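Local coordinates for protein NAD nucleotidase (Haemophilus influenzae, PDB 3ZTV) that degrades NAD to adenosine and nicotinamide riboside in the periplasm, acting as both an NAD pyrophosphatase and a zinc-containing 5'-nucleotidase, at residues 402-407 with 444-449; 457-462 with 484-489. All coordinates share one frame; numbering follows the deposited sequence.

Contact 1: 402-407 with 444-449; sequences VDLTIQ and SLVKQV
I406 and V449 meet tip to tip where a strand faces the helix that packs on its sheet. From CB of I406, the longer branch starts with CG1, which runs alongside the leucine two residues earlier, 4.0 Å from L404 CD1. The chain then extends, with chi2 at 170°, and carries its end methyl CD1 across to the helix, 4.1 Å from V449 CG1. That methyl of V449 sits between its own backbone N and carbonyl carbon (chi1 75°). One turn back, V446 CG1 approaches L404 CD1 at 4.4 Å, a looser van der Waals contact. The closest CA atoms of the two segments, those of I406 and V446, are 9.5 Å apart, and side chains alone bridge the space between the backbones. All four residues are buried and apolar, and no hydrogen bond crosses the interface. Around them, V511 of strand 508-514 touches both L404 and V446, while F527 of helix 525-530 packs on V449. T405 and Q407 alternate with the two apolar residues and touch helix 386-396, leaving strand 404-408 packed between that helix and helix 443-460.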
loop_
_atom_site.group_PDB
_atom_site.type_symbol
_atom_site.label_atom_id
_atom_site.label_comp_id
_atom_site.label_asym_id
_atom_site.label_seq_id
_atom_site.Cartn_x
_atom_site.Cartn_y
_atom_site.Cartn_z
ATOM N N VAL A 402 0.063 -21.711 10.286
ATOM C CA VAL A 402 0.070 -23.065 9.737
ATOM C C VAL A 402 -1.154 -23.896 10.138
ATOM O O VAL A 402 -1.543 -23.925 11.305
ATOM C CB VAL A 402 1.380 -23.800 10.105
ATOM C CG1 VAL A 402 1.288 -25.285 9.784
ATOM C CG2 VAL A 402 2.554 -23.165 9.374
ATOM N N ASP A 403 -1.758 -24.556 9.151
ATOM C CA ASP A 403 -2.940 -25.389 9.394
ATOM C C ASP A 403 -2.608 -26.820 9.816
ATOM O O ASP A 403 -3.340 -27.441 10.588
ATOM C CB ASP A 403 -3.819 -25.424 8.145
ATOM C CG ASP A 403 -4.419 -24.073 7.818
ATOM O OD1 ASP A 403 -5.092 -23.495 8.697
ATOM O OD2 ASP A 403 -4.213 -23.590 6.691
ATOM N N LEU A 404 -1.507 -27.351 9.298
ATOM C CA LEU A 404 -1.129 -28.722 9.603
ATOM C C LEU A 404 0.334 -28.909 9.263
ATOM O O LEU A 404 0.883 -28.190 8.424
ATOM C CB LEU A 404 -2.004 -29.707 8.814
ATOM C CG LEU A 404 -1.906 -29.651 7.288
ATOM C CD1 LEU A 404 -0.986 -30.756 6.768
ATOM C CD2 LEU A 404 -3.289 -29.728 6.624
ATOM N N THR A 405 0.972 -29.861 9.933
ATOM C CA THR A 405 2.339 -30.223 9.587
ATOM C C THR A 405 2.446 -31.723 9.358
ATOM O O THR A 405 1.659 -32.499 9.907
ATOM C CB THR A 405 3.335 -29.827 10.683
ATOM O OG1 THR A 405 2.941 -30.440 11.914
ATOM C CG2 THR A 405 3.389 -28.315 10.851
ATOM N N ILE A 406 3.420 -32.122 8.550
ATOM C CA ILE A 406 3.666 -33.528 8.238
ATOM C C ILE A 406 5.150 -33.824 8.404
ATOM O O ILE A 406 5.990 -33.092 7.874
ATOM C CB ILE A 406 3.230 -33.866 6.802
ATOM C CG1 ILE A 406 1.722 -33.639 6.646
ATOM C CG2 ILE A 406 3.635 -35.287 6.436
ATOM C CD1 ILE A 406 1.231 -33.701 5.213
ATOM N N GLN A 407 5.462 -34.888 9.144
ATOM C CA GLN A 407 6.843 -35.306 9.420
ATOM C C GLN A 407 6.998 -36.781 9.059
ATOM O O GLN A 407 6.103 -37.591 9.315
ATOM C CB GLN A 407 7.192 -35.070 10.902
ATOM C CG GLN A 407 8.573 -35.574 11.350
ATOM C CD GLN A 407 9.735 -34.735 10.825
ATOM O OE1 GLN A 407 9.547 -33.740 10.138
ATOM N NE2 GLN A 407 10.951 -35.149 11.160
ATOM N N SER A 444 -6.722 -31.556 -1.787
ATOM C CA SER A 444 -6.528 -32.710 -2.663
ATOM C C SER A 444 -5.050 -33.093 -2.768
ATOM O O SER A 444 -4.704 -34.271 -2.865
ATOM C CB SER A 444 -7.110 -32.436 -4.050
ATOM O OG SER A 444 -6.490 -31.306 -4.642
ATOM N N LEU A 445 -4.177 -32.089 -2.748
ATOM C CA LEU A 445 -2.737 -32.331 -2.801
ATOM C C LEU A 445 -2.195 -32.835 -1.467
ATOM O O LEU A 445 -1.211 -33.575 -1.432
ATOM C CB LEU A 445 -1.998 -31.063 -3.226
ATOM C CG LEU A 445 -2.222 -30.619 -4.673
ATOM C CD1 LEU A 445 -1.665 -29.222 -4.888
ATOM C CD2 LEU A 445 -1.599 -31.609 -5.645
ATOM N N VAL A 446 -2.823 -32.419 -0.372
ATOM C CA VAL A 446 -2.457 -32.934 0.943
ATOM C C VAL A 446 -2.736 -34.432 0.980
ATOM O O VAL A 446 -1.897 -35.213 1.424
ATOM C CB VAL A 446 -3.203 -32.221 2.086
ATOM C CG1 VAL A 446 -2.865 -32.870 3.432
ATOM C CG2 VAL A 446 -2.855 -30.732 2.102
ATOM N N LYS A 447 -3.909 -34.831 0.493
ATOM C CA LYS A 447 -4.233 -36.250 0.396
ATOM C C LYS A 447 -3.182 -36.978 -0.440
ATOM O O LYS A 447 -2.679 -38.030 -0.039
ATOM C CB LYS A 447 -5.623 -36.457 -0.215
ATOM C CG LYS A 447 -6.785 -36.082 0.699
ATOM C CD LYS A 447 -8.126 -36.317 0.005
ATOM C CE LYS A 447 -9.304 -36.107 0.942
ATOM N NZ LYS A 447 -10.620 -36.143 0.226
ATOM N N GLN A 448 -2.846 -36.407 -1.593
ATOM C CA GLN A 448 -1.899 -37.048 -2.495
ATOM C C GLN A 448 -0.510 -37.234 -1.879
ATOM O O GLN A 448 0.121 -38.266 -2.068
ATOM C CB GLN A 448 -1.796 -36.296 -3.824
ATOM C CG GLN A 448 -1.032 -37.075 -4.872
ATOM C CD GLN A 448 -1.678 -38.416 -5.184
ATOM O OE1 GLN A 448 -2.822 -38.475 -5.642
ATOM N NE2 GLN A 448 -0.949 -39.498 -4.937
ATOM N N VAL A 449 -0.022 -36.243 -1.139
ATOM C CA VAL A 449 1.308 -36.403 -0.558
ATOM C C VAL A 449 1.325 -37.506 0.509
ATOM O O VAL A 449 2.312 -38.233 0.623
ATOM C CB VAL A 449 1.927 -35.071 -0.045
ATOM C CG1 VAL A 449 1.293 -34.631 1.252
ATOM C CG2 VAL A 449 3.438 -35.220 0.125
#

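Contact 2: 457-462 with 484-489; sequences ALVDGS and GKRLVS
A buried guanidinium group carries a leucine methyl over its flat face: R486 has L458 over one face of its head, while V459 approaches obliquely. L458 CD1 lies 3.5 Å from R486 NE. The same methyl is 3.8 Å from R486 CD, so it rests on the junction between the aliphatic stem and the flat head. The pairing makes sense because the N-H bonds of a guanidinium lie in its plane, so its face can accept a methyl while the polar rim bonds to other groups. R486 reaches this place with its chain extended from CG to NE; the last turn, chi4 at 83°, then sets the plane steeply across the stem. V459 CG2 comes to 3.6 Å from R486 NH2, and its compact branched side chain touches the head near the more exposed end of the contact. The polar rim is held from the same chain, NE donating to the carbonyl of E478 and NH1 to the side chain of Q455, which limits rotation of the head. Leucine and valine stand on the last turn of helix 443-460, where a wider pi-type turn spans 457-460. E451, earlier on the same helix, accepts the backbone N-H groups of R486 and L487 on its two carboxylate oxygens. Strand 487-493 begins directly after R486, beside strand 472-477, and a classic beta bulge sets V488 and S489 opposite E475.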
loop_
_atom_site.group_PDB
_atom_site.type_symbol
_atom_site.label_atom_id
_atom_site.label_comp_id
_atom_site.label_asym_id
_atom_site.label_seq_id
_atom_site.Cartn_x
_atom_site.Cartn_y
_atom_site.Cartn_z
ATOM N N ALA A 457 6.899 -45.868 1.715
ATOM C CA ALA A 457 7.168 -46.582 2.966
ATOM C C ALA A 457 6.845 -48.072 2.885
ATOM O O ALA A 457 7.548 -48.899 3.461
ATOM C CB ALA A 457 6.391 -45.946 4.121
ATOM N N LEU A 458 5.771 -48.402 2.178
ATOM C CA LEU A 458 5.230 -49.756 2.187
ATOM C C LEU A 458 5.710 -50.604 1.020
ATOM O O LEU A 458 5.759 -51.832 1.124
ATOM C CB LEU A 458 3.701 -49.703 2.180
ATOM C CG LEU A 458 3.044 -49.101 3.424
ATOM C CD1 LEU A 458 1.602 -48.725 3.132
ATOM C CD2 LEU A 458 3.131 -50.065 4.602
ATOM N N VAL A 459 6.063 -49.963 -0.089
ATOM C CA VAL A 459 6.380 -50.704 -1.308
ATOM C C VAL A 459 7.693 -50.307 -1.978
ATOM O O VAL A 459 8.580 -51.143 -2.151
ATOM C CB VAL A 459 5.239 -50.589 -2.348
ATOM C CG1 VAL A 459 5.591 -51.364 -3.617
ATOM C CG2 VAL A 459 3.926 -51.085 -1.760
ATOM N N ASP A 460 7.815 -49.039 -2.359
ATOM C CA ASP A 460 8.885 -48.609 -3.259
ATOM C C ASP A 460 10.223 -48.289 -2.591
ATOM O O ASP A 460 11.266 -48.324 -3.246
ATOM C CB ASP A 460 8.427 -47.402 -4.080
ATOM C CG ASP A 460 7.242 -47.717 -4.971
ATOM O OD1 ASP A 460 7.109 -48.883 -5.406
ATOM O OD2 ASP A 460 6.448 -46.794 -5.240
ATOM N N GLY A 461 10.206 -47.972 -1.301
ATOM C CA GLY A 461 11.423 -47.527 -0.645
ATOM C C GLY A 461 11.508 -47.720 0.857
ATOM O O GLY A 461 11.047 -48.723 1.396
ATOM N N SER A 462 12.110 -46.744 1.527
ATOM C CA SER A 462 12.390 -46.807 2.958
ATOM C C SER A 462 11.143 -46.615 3.816
ATOM O O SER A 462 10.331 -45.729 3.553
ATOM C CB SER A 462 13.436 -45.746 3.325
ATOM O OG SER A 462 13.520 -45.543 4.725
ATOM N N GLY A 484 -6.840 -47.439 -6.234
ATOM C CA GLY A 484 -5.422 -47.343 -5.936
ATOM C C GLY A 484 -5.082 -46.506 -4.717
ATOM O O GLY A 484 -3.915 -46.188 -4.486
ATOM N N LYS A 485 -6.098 -46.167 -3.926
ATOM C CA LYS A 485 -5.925 -45.286 -2.770
ATOM C C LYS A 485 -5.914 -46.038 -1.440
ATOM O O LYS A 485 -6.667 -46.997 -1.248
ATOM C CB LYS A 485 -7.032 -44.232 -2.742
ATOM C CG LYS A 485 -7.109 -43.378 -3.998
ATOM C CD LYS A 485 -5.866 -42.500 -4.160
ATOM C CE LYS A 485 -5.951 -41.649 -5.422
ATOM N NZ LYS A 485 -4.882 -40.607 -5.489
ATOM N N ARG A 486 -5.061 -45.598 -0.520
ATOM C CA ARG A 486 -5.012 -46.178 0.820
ATOM C C ARG A 486 -5.794 -45.363 1.858
ATOM O O ARG A 486 -6.202 -45.900 2.888
ATOM C CB ARG A 486 -3.560 -46.350 1.287
ATOM C CG ARG A 486 -2.743 -47.357 0.489
ATOM C CD ARG A 486 -1.399 -47.624 1.162
ATOM N NE ARG A 486 -0.647 -48.686 0.490
ATOM C CZ ARG A 486 0.115 -48.503 -0.585
ATOM N NH1 ARG A 486 0.238 -47.297 -1.128
ATOM N NH2 ARG A 486 0.760 -49.534 -1.121
ATOM N N LEU A 487 -5.989 -44.073 1.606
ATOM C CA LEU A 487 -6.667 -43.227 2.587
ATOM C C LEU A 487 -8.137 -43.589 2.771
ATOM O O LEU A 487 -8.858 -43.826 1.801
ATOM C CB LEU A 487 -6.526 -41.745 2.236
ATOM C CG LEU A 487 -5.150 -41.120 2.503
ATOM C CD1 LEU A 487 -5.089 -39.721 1.914
ATOM C CD2 LEU A 487 -4.841 -41.088 3.990
ATOM N N VAL A 488 -8.560 -43.614 4.032
ATOM C CA VAL A 488 -9.944 -43.899 4.404
ATOM C C VAL A 488 -10.644 -42.617 4.851
ATOM O O VAL A 488 -11.774 -42.341 4.451
ATOM C CB VAL A 488 -10.007 -44.951 5.532
ATOM C CG1 VAL A 488 -11.428 -45.100 6.069
ATOM C CG2 VAL A 488 -9.483 -46.285 5.030
ATOM N N SER A 489 -9.961 -41.832 5.680
ATOM C CA SER A 489 -10.496 -40.561 6.152
ATOM C C SER A 489 -9.351 -39.602 6.468
ATOM O O SER A 489 -8.276 -40.035 6.879
ATOM C CB SER A 489 -11.353 -40.788 7.403
ATOM O OG SER A 489 -10.567 -41.204 8.506
#

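How the contacts relate
Contact 1 comes first along the chain and closes before contact 2 opens, with their centres about 15 Å apart. Both use helix 443-460, contact 1 near its start and contact 2 at its end. The helix thereby joins two sheets of the C-terminal nucleotidase domain: the five-stranded one containing strand 404-408 and the four-stranded one containing strand 487-493. The two contacts also touch directly, L487 CD1 lying 3.5 Å from K447 O. Bound adenosine lies in this same domain, and S462, just past the helix, hydrogen-bonds its O3' atom, so the segment that leaves the helix contributes to the nucleoside pocket.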